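Side-chain contacts in mandelate racemase/muconate lactonizing enzyme family protein (PDB 3S5S), which is of unknown function but belongs to the enolase superfamily, whose members combine a capping domain with a modified beta/alpha barrel: residues Pro56-Glu61 / Ala246-Ala251; Asp228-Met233 / Leu257-Glu262; Cys311-Ala314 / Gly318-Phe321. All blocks are in the same frame, centred on the assembly; numbering follows the deposited sequence. Where two conformers were deposited one is given.

Contact 1 of 3, residues Pro56-Glu61 / Ala246-Ala251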
loop_
_atom_site.group_PDB
_atom_site.type_symbol
_atom_site.label_atom_id
_atom_site.label_comp_id
_atom_site.label_asym_id
_atom_site.label_seq_id
_atom_site.Cartn_x
_atom_site.Cartn_y
_atom_site.Cartn_z
ATOM N N PRO A 56 11.750 -7.507 23.868
ATOM C CA PRO A 56 12.780 -8.517 23.773
ATOM C C PRO A 56 12.113 -9.889 23.744
ATOM O O PRO A 56 12.488 -10.756 22.949
ATOM C CB PRO A 56 13.586 -8.322 25.071
ATOM C CG PRO A 56 13.356 -6.942 25.476
ATOM C CD PRO A 56 12.007 -6.545 24.956
ATOM N N ALA A 57 11.114 -10.062 24.594
ATOM C CA ALA A 57 10.486 -11.362 24.753
ATOM C C ALA A 57 9.705 -11.745 23.500
ATOM O O ALA A 57 9.468 -12.924 23.292
ATOM C CB ALA A 57 9.585 -11.378 25.982
ATOM N N PHE A 58 9.350 -10.762 22.659
ATOM C CA PHE A 58 8.657 -11.042 21.395
ATOM C C PHE A 58 9.563 -11.418 20.215
ATOM O O PHE A 58 9.266 -12.385 19.521
ATOM C CB PHE A 58 7.738 -9.887 20.995
ATOM C CG PHE A 58 6.917 -10.158 19.762
ATOM C CD1 PHE A 58 5.636 -10.706 19.865
ATOM C CD2 PHE A 58 7.415 -9.862 18.497
ATOM C CE1 PHE A 58 4.881 -10.965 18.722
ATOM C CE2 PHE A 58 6.670 -10.115 17.350
ATOM C CZ PHE A 58 5.408 -10.668 17.459
ATOM N N ASN A 59 10.627 -10.653 19.959
ATOM C CA ASN A 59 11.523 -10.869 18.793
ATOM C C ASN A 59 12.978 -10.443 19.020
ATOM O O ASN A 59 13.798 -10.368 18.071
ATOM C CB ASN A 59 10.977 -10.204 17.512
ATOM C CG ASN A 59 10.763 -8.654 17.641
ATOM O OD1 ASN A 59 10.366 -7.999 16.659
ATOM N ND2 ASN A 59 11.003 -8.088 18.835
ATOM N N GLY A 60 13.299 -10.166 20.283
ATOM C CA GLY A 60 14.691 -9.918 20.658
ATOM C C GLY A 60 15.228 -8.485 20.627
ATOM O O GLY A 60 16.331 -8.268 21.092
ATOM N N GLU A 61 14.487 -7.521 20.080
ATOM C CA GLU A 61 14.893 -6.110 20.104
ATOM C C GLU A 61 14.869 -5.514 21.517
ATOM O O GLU A 61 14.006 -5.824 22.308
ATOM C CB GLU A 61 14.004 -5.280 19.188
ATOM C CG GLU A 61 14.089 -5.653 17.697
ATOM C CD GLU A 61 13.180 -4.772 16.773
ATOM O OE1 GLU A 61 12.389 -5.360 15.997
ATOM O OE2 GLU A 61 13.296 -3.509 16.793
ATOM N N ALA A 246 -1.486 -15.462 12.151
ATOM C CA ALA A 246 -0.013 -15.408 12.128
ATOM C C ALA A 246 0.440 -14.074 12.701
ATOM O O ALA A 246 -0.089 -13.038 12.318
ATOM C CB ALA A 246 0.524 -15.583 10.724
ATOM N N ASP A 247 1.376 -14.094 13.646
ATOM C CA ASP A 247 1.949 -12.860 14.209
ATOM C C ASP A 247 3.481 -12.919 14.017
ATOM O O ASP A 247 4.014 -12.325 13.077
ATOM C CB ASP A 247 1.547 -12.676 15.695
ATOM C CG ASP A 247 2.048 -11.343 16.310
ATOM O OD1 ASP A 247 2.812 -10.594 15.651
ATOM O OD2 ASP A 247 1.649 -11.034 17.462
ATOM N N GLU A 248 4.164 -13.675 14.877
ATOM C CA GLU A 248 5.605 -13.900 14.757
ATOM C C GLU A 248 5.907 -14.441 13.375
ATOM O O GLU A 248 6.976 -14.164 12.833
ATOM C CB GLU A 248 6.156 -14.881 15.829
ATOM C CG GLU A 248 6.289 -14.345 17.301
ATOM C CD GLU A 248 4.999 -14.493 18.156
ATOM O OE1 GLU A 248 3.872 -14.532 17.587
ATOM O OE2 GLU A 248 5.108 -14.541 19.410
ATOM N N SER A 249 4.974 -15.182 12.785
ATOM C CA SER A 249 5.207 -15.750 11.435
ATOM C C SER A 249 4.863 -14.744 10.282
ATOM O O SER A 249 4.962 -15.068 9.117
ATOM C CB SER A 249 4.411 -17.054 11.259
ATOM O OG SER A 249 5.018 -18.188 11.886
ATOM N N ALA A 250 4.435 -13.534 10.600
ATOM C CA ALA A 250 4.077 -12.589 9.548
ATOM C C ALA A 250 4.749 -11.275 9.872
ATOM O O ALA A 250 4.153 -10.385 10.488
ATOM C CB ALA A 250 2.499 -12.422 9.414
ATOM N N ALA A 251 6.016 -11.187 9.490
ATOM C CA ALA A 251 6.807 -9.991 9.768
ATOM C C ALA A 251 7.074 -9.192 8.490
ATOM O O ALA A 251 7.449 -8.002 8.571
ATOM C CB ALA A 251 8.130 -10.364 10.475
#
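F58 of the short helix 56-59 meets D247 and E248, the first residues beyond barrel strand 244-246. This brings the N-terminal capping domain onto the barrel of an enolase-superfamily fold, at the strand-end side where this superfamily has its active site. The polar contact is at the rim of the ring. The carboxylate of D247 lies at the outer edge of F58, its plane tilted 44° from that of the ring, with OD1 3.2 Å from F58 CZ and close to the ring plane, and OD2 3.5 Å from F58 CE1. Edge hydrogens of a benzene ring carry slight positive charge, so the approach is probably favourable. Both carboxylate oxygens are also gripped on the barrel side, OD1 in a salt bridge with K274 and OD2 in one with K271.

E248 makes a different contact, over a face. Its methylene carbon CG sits 4.2 Å from the F58 ring centroid, a CH-pi contact. The chain bends about CB-CG (chi2 87°), which lays the carboxylate 19° from parallel with the ring beside CE1, while OE2 is hydrogen-bonded to N196. F58 reaches both acids because its CG stands anti to the backbone N. F58 also packs on K271 and M299.

Hydrogen bonds fix both segments. A250 N to D247 O closes a type I turn, and the side-chain oxygen Q223 OE1 accepts from D247 N and S249 N. In the helix that carries F58, G60 N bonds to P56 O at 2.8 Å.

Contact 2 of 3, residues Asp228-Met233 / Leu257-Glu262; sequences DDWDGM and LRVAAE
W230 and R258 carry this contact, with the guanidinium lying flat on the indole as a stacked cation-pi pair. The planes are 19° apart, and R258 CZ is 3.3 Å from W230 CZ2 and 3.8 Å from the centroid of the six-membered ring. R258 NH1 lies above the indole, offset toward its rim by the CE2-NE1 bond, 3.4 Å from W230 CE2. The aliphatic part of the arginine joins in over the same ring: R258 CG is 3.4 Å from W230 CZ3, and R258 CD makes a CH-pi contact. Bends at chi2 and chi3 (74° for the latter) fold the chain down over the indole instead of letting it run outward.

V259 CG2 comes obliquely to the benzo ring, 3.7 Å from W230 CZ3, the side chains crossing at about a right angle. E262 OE1 comes within 3.7 Å of W230 CE3, but its strong partner is K234, with which it forms a salt bridge.

One shell further out, W230 is the first residue of its helix, and the N-cap bond of D229 probably helps to fix that start: D229 OD1 accepts from G232 N at 2.8 Å, met from above the carboxylate plane. V259 in turn rests on A246 of strand 244-246, so the second helix is seated on the barrel wall. Two consecutive outer helices, 230-239 and 253-261, are thus joined side by side around the parallel strands, the usual layering of a beta/alpha barrel.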
loop_
_atom_site.group_PDB
_atom_site.type_symbol
_atom_site.label_atom_id
_atom_site.label_comp_id
_atom_site.label_asym_id
_atom_site.label_seq_id
_atom_site.Cartn_x
_atom_site.Cartn_y
_atom_site.Cartn_z
ATOM N N ASP A 228 9.115 -20.851 13.206
ATOM C CA ASP A 228 9.628 -21.722 12.154
ATOM C C ASP A 228 9.163 -23.180 12.292
ATOM O O ASP A 228 9.816 -24.106 11.819
ATOM C CB ASP A 228 11.147 -21.497 11.864
ATOM C CG ASP A 228 11.423 -20.244 10.922
ATOM O OD1 ASP A 228 10.685 -19.235 10.955
ATOM O OD2 ASP A 228 12.389 -20.251 10.135
ATOM N N ASP A 229 8.008 -23.355 12.941
ATOM C CA ASP A 229 7.210 -24.587 12.839
ATOM C C ASP A 229 6.043 -24.297 11.854
ATOM O O ASP A 229 4.888 -24.087 12.244
ATOM C CB ASP A 229 6.702 -25.017 14.233
ATOM C CG ASP A 229 5.932 -26.319 14.198
ATOM O OD1 ASP A 229 5.783 -26.854 13.076
ATOM O OD2 ASP A 229 5.484 -26.818 15.270
ATOM N N TRP A 230 6.372 -24.246 10.569
ATOM C CA TRP A 230 5.384 -23.977 9.522
ATOM C C TRP A 230 4.383 -25.117 9.406
ATOM O O TRP A 230 3.217 -24.872 9.096
ATOM C CB TRP A 230 6.054 -23.702 8.173
ATOM C CG TRP A 230 6.595 -22.330 8.121
ATOM C CD1 TRP A 230 7.802 -21.900 8.601
ATOM C CD2 TRP A 230 5.933 -21.163 7.590
ATOM N NE1 TRP A 230 7.934 -20.548 8.393
ATOM C CE2 TRP A 230 6.798 -20.070 7.790
ATOM C CE3 TRP A 230 4.689 -20.944 6.965
ATOM C CZ2 TRP A 230 6.469 -18.764 7.374
ATOM C CZ3 TRP A 230 4.353 -19.659 6.561
ATOM C CH2 TRP A 230 5.241 -18.579 6.764
ATOM N N ASP A 231 4.841 -26.348 9.659
ATOM C CA ASP A 231 3.989 -27.543 9.579
ATOM C C ASP A 231 2.905 -27.506 10.667
ATOM O O ASP A 231 1.752 -27.907 10.442
ATOM C CB ASP A 231 4.851 -28.829 9.676
ATOM C CG ASP A 231 6.119 -28.756 8.796
ATOM O OD1 ASP A 231 6.133 -27.936 7.848
ATOM O OD2 ASP A 231 7.104 -29.496 9.048
ATOM N N GLY A 232 3.301 -27.023 11.842
ATOM C CA GLY A 232 2.417 -26.919 12.984
ATOM C C GLY A 232 1.348 -25.866 12.766
ATOM O O GLY A 232 0.183 -26.094 13.098
ATOM N N MET A 233 1.744 -24.717 12.224
ATOM C CA MET A 233 0.780 -23.681 11.823
ATOM C C MET A 233 -0.212 -24.223 10.763
ATOM O O MET A 233 -1.409 -24.034 10.884
ATOM C CB MET A 233 1.485 -22.408 11.335
ATOM C CG MET A 233 2.146 -21.579 12.414
ATOM S SD MET A 233 1.020 -20.969 13.675
ATOM C CE MET A 233 0.580 -19.347 13.151
ATOM N N LEU A 257 2.271 -13.420 1.957
ATOM C CA LEU A 257 2.119 -14.283 0.792
ATOM C C LEU A 257 2.348 -15.755 1.080
ATOM O O LEU A 257 1.661 -16.634 0.523
ATOM C CB LEU A 257 3.088 -13.888 -0.301
ATOM C CG LEU A 257 2.638 -13.015 -1.460
ATOM C CD1 LEU A 257 3.594 -13.295 -2.584
ATOM C CD2 LEU A 257 1.232 -13.379 -1.876
ATOM N N ARG A 258 3.354 -16.051 1.900
ATOM C CA ARG A 258 3.685 -17.476 2.133
ATOM C C ARG A 258 2.639 -18.075 3.067
ATOM O O ARG A 258 2.132 -19.156 2.818
ATOM C CB ARG A 258 5.096 -17.657 2.701
ATOM C CG ARG A 258 5.295 -18.989 3.374
ATOM C CD ARG A 258 6.712 -19.536 3.229
ATOM N NE ARG A 258 7.679 -18.832 4.066
ATOM C CZ ARG A 258 8.565 -19.426 4.869
ATOM N NH1 ARG A 258 8.624 -20.766 4.959
ATOM N NH2 ARG A 258 9.396 -18.663 5.584
ATOM N N VAL A 259 2.323 -17.352 4.134
ATOM C CA VAL A 259 1.262 -17.734 5.067
ATOM C C VAL A 259 -0.045 -18.032 4.325
ATOM O O VAL A 259 -0.716 -19.002 4.660
ATOM C CB VAL A 259 1.064 -16.663 6.184
ATOM C CG1 VAL A 259 -0.397 -16.552 6.647
ATOM C CG2 VAL A 259 1.949 -16.969 7.354
ATOM N N ALA A 260 -0.386 -17.217 3.319
ATOM C CA ALA A 260 -1.589 -17.476 2.509
ATOM C C ALA A 260 -1.431 -18.769 1.756
ATOM O O ALA A 260 -2.175 -19.699 2.009
ATOM C CB ALA A 260 -1.911 -16.326 1.532
ATOM N N ALA A 261 -0.439 -18.828 0.867
ATOM C CA ALA A 261 -0.229 -19.987 -0.049
ATOM C C ALA A 261 -0.094 -21.347 0.654
ATOM O O ALA A 261 -0.502 -22.371 0.125
ATOM C CB ALA A 261 0.979 -19.750 -0.927
ATOM N N GLU A 262 0.498 -21.339 1.845
ATOM C CA GLU A 262 0.718 -22.573 2.607
ATOM C C GLU A 262 -0.454 -22.922 3.572
ATOM O O GLU A 262 -0.472 -23.993 4.198
ATOM C CB GLU A 262 2.092 -22.530 3.298
ATOM C CG GLU A 262 3.240 -22.942 2.342
ATOM C CD GLU A 262 4.641 -22.842 2.972
ATOM O OE1 GLU A 262 4.860 -23.356 4.105
ATOM O OE2 GLU A 262 5.538 -22.246 2.319
#

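Contact 3 of 3, residues Cys311-Ala314 / Gly318-Phe321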
loop_
_atom_site.group_PDB
_atom_site.type_symbol
_atom_site.label_atom_id
_atom_site.label_comp_id
_atom_site.label_asym_id
_atom_site.label_seq_id
_atom_site.Cartn_x
_atom_site.Cartn_y
_atom_site.Cartn_z
ATOM N N CYS A 311 -5.159 4.835 13.941
ATOM C CA CYS A 311 -5.290 5.662 12.731
ATOM C C CYS A 311 -5.094 4.787 11.514
ATOM O O CYS A 311 -5.823 4.919 10.530
ATOM C CB CYS A 311 -4.232 6.755 12.703
ATOM S SG CYS A 311 -4.535 8.103 13.835
ATOM N N PHE A 312 -4.107 3.893 11.602
ATOM C CA PHE A 312 -3.781 2.971 10.520
ATOM C C PHE A 312 -4.978 2.030 10.247
ATOM O O PHE A 312 -5.570 2.070 9.147
ATOM C CB PHE A 312 -2.443 2.233 10.849
ATOM C CG PHE A 312 -2.092 1.074 9.931
ATOM C CD1 PHE A 312 -1.288 1.261 8.827
ATOM C CD2 PHE A 312 -2.523 -0.236 10.216
ATOM C CE1 PHE A 312 -0.909 0.167 7.962
ATOM C CE2 PHE A 312 -2.175 -1.349 9.375
ATOM C CZ PHE A 312 -1.341 -1.127 8.234
ATOM N N ALA A 313 -5.326 1.199 11.241
ATOM C CA ALA A 313 -6.453 0.252 11.123
ATOM C C ALA A 313 -7.788 0.960 10.736
ATOM O O ALA A 313 -8.423 0.548 9.764
ATOM C CB ALA A 313 -6.625 -0.511 12.367
ATOM N N ALA A 314 -8.208 2.012 11.464
ATOM C CA ALA A 314 -9.486 2.674 11.104
ATOM C C ALA A 314 -9.446 3.416 9.747
ATOM O O ALA A 314 -10.451 3.520 9.080
ATOM C CB ALA A 314 -9.984 3.650 12.244
ATOM N N GLY A 318 -11.648 -2.474 7.153
ATOM C CA GLY A 318 -11.456 -3.870 6.875
ATOM C C GLY A 318 -10.844 -4.766 7.944
ATOM O O GLY A 318 -10.526 -5.936 7.648
ATOM N N PHE A 319 -10.700 -4.257 9.163
ATOM C CA PHE A 319 -10.071 -5.038 10.209
ATOM C C PHE A 319 -11.096 -5.847 10.976
ATOM O O PHE A 319 -12.140 -5.313 11.295
ATOM C CB PHE A 319 -9.210 -4.177 11.120
ATOM C CG PHE A 319 -7.862 -3.891 10.538
ATOM C CD1 PHE A 319 -7.731 -3.057 9.393
ATOM C CD2 PHE A 319 -6.725 -4.501 11.056
ATOM C CE1 PHE A 319 -6.484 -2.805 8.793
ATOM C CE2 PHE A 319 -5.457 -4.246 10.477
ATOM C CZ PHE A 319 -5.341 -3.405 9.338
ATOM N N SER A 320 -10.828 -7.139 11.183
ATOM C CA SER A 320 -11.735 -8.016 11.979
ATOM C C SER A 320 -11.394 -8.049 13.470
ATOM O O SER A 320 -12.234 -8.322 14.279
ATOM C CB SER A 320 -11.750 -9.460 11.447
ATOM O OG SER A 320 -11.978 -9.508 10.041
ATOM N N PHE A 321 -10.145 -7.788 13.820
ATOM C CA PHE A 321 -9.728 -7.882 15.189
ATOM C C PHE A 321 -8.954 -6.627 15.489
ATOM O O PHE A 321 -8.086 -6.192 14.702
ATOM C CB PHE A 321 -8.880 -9.126 15.400
ATOM C CG PHE A 321 -9.655 -10.414 15.229
ATOM C CD1 PHE A 321 -9.605 -11.131 14.026
ATOM C CD2 PHE A 321 -10.450 -10.921 16.268
ATOM C CE1 PHE A 321 -10.322 -12.324 13.866
ATOM C CE2 PHE A 321 -11.192 -12.116 16.086
ATOM C CZ PHE A 321 -11.115 -12.805 14.885
#
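F312 and F319 are brought together by different choices at the first torsion. In F312, CG is anti to the backbone N and beside the carbonyl carbon (chi1 170°); in F319, CG is anti to the carbonyl carbon and beside the backbone N (chi1 -81°). Together these carry the outer carbons of the two rings to each other and set a face of the F319 ring against A313. The setting is a beta-alpha-beta unit: strand 293-296, helix 303-316 and strand 319-322, the last of the eight parallel barrel strands. The end of the helix is thereby packed on the strand that follows it after a very short link.

The main contact is a methyl on a ring face. A313 CB lies 4.0 Å from the F319 centroid, only 8° off the ring normal, so this CH-pi contact is almost exactly centred. The backbone of the same residue covers one side of that ring as well, with A313 CA 3.8 Å from F319 CE1 and A313 O 3.7 Å from F319 CD1. The carbonyl oxygen therefore packs near a ring carbon, and no hydrogen bond spans the two segments.

The neighbouring residue supplies a second, purely apolar touch. The F312 side chain runs at about a right angle to that of F319, and the rings meet by their outer carbons alone.

Around this core, I296 of strand 293-296 touches F312, A313 and F319 together, while A280 and L281 of helix 272-289 pack on F312. A313 also meets L134 of the first barrel strand, where the barrel closes on itself. On the strand side, backbone hydrogen bonds tie S320 to L294, and F321 to L294 and I296. The contact between the two aromatic rings comes down to F312 CE2 and F319 CZ, 3.8 Å apart.

How the contacts relate
From the N terminus, contact 1 opens first, in the capping domain, and closes a loop of 184 intervening residues when the chain arrives past strand 244-246. Before it closes, contact 2 has opened at 228-233; it closes afterwards at 257-262, so the two cross. They also touch in space, S249 O packing against W230 CH2 and M233 CE against A246 CA. Contact 1 thus ties cap to barrel, and contact 2 joins neighbouring outer helices behind the same strand. Contact 3 follows in series, a tight helix-to-strand closure at the last barrel strand. Its centre is about 20 Å from that of contact 1, across the chain's centre.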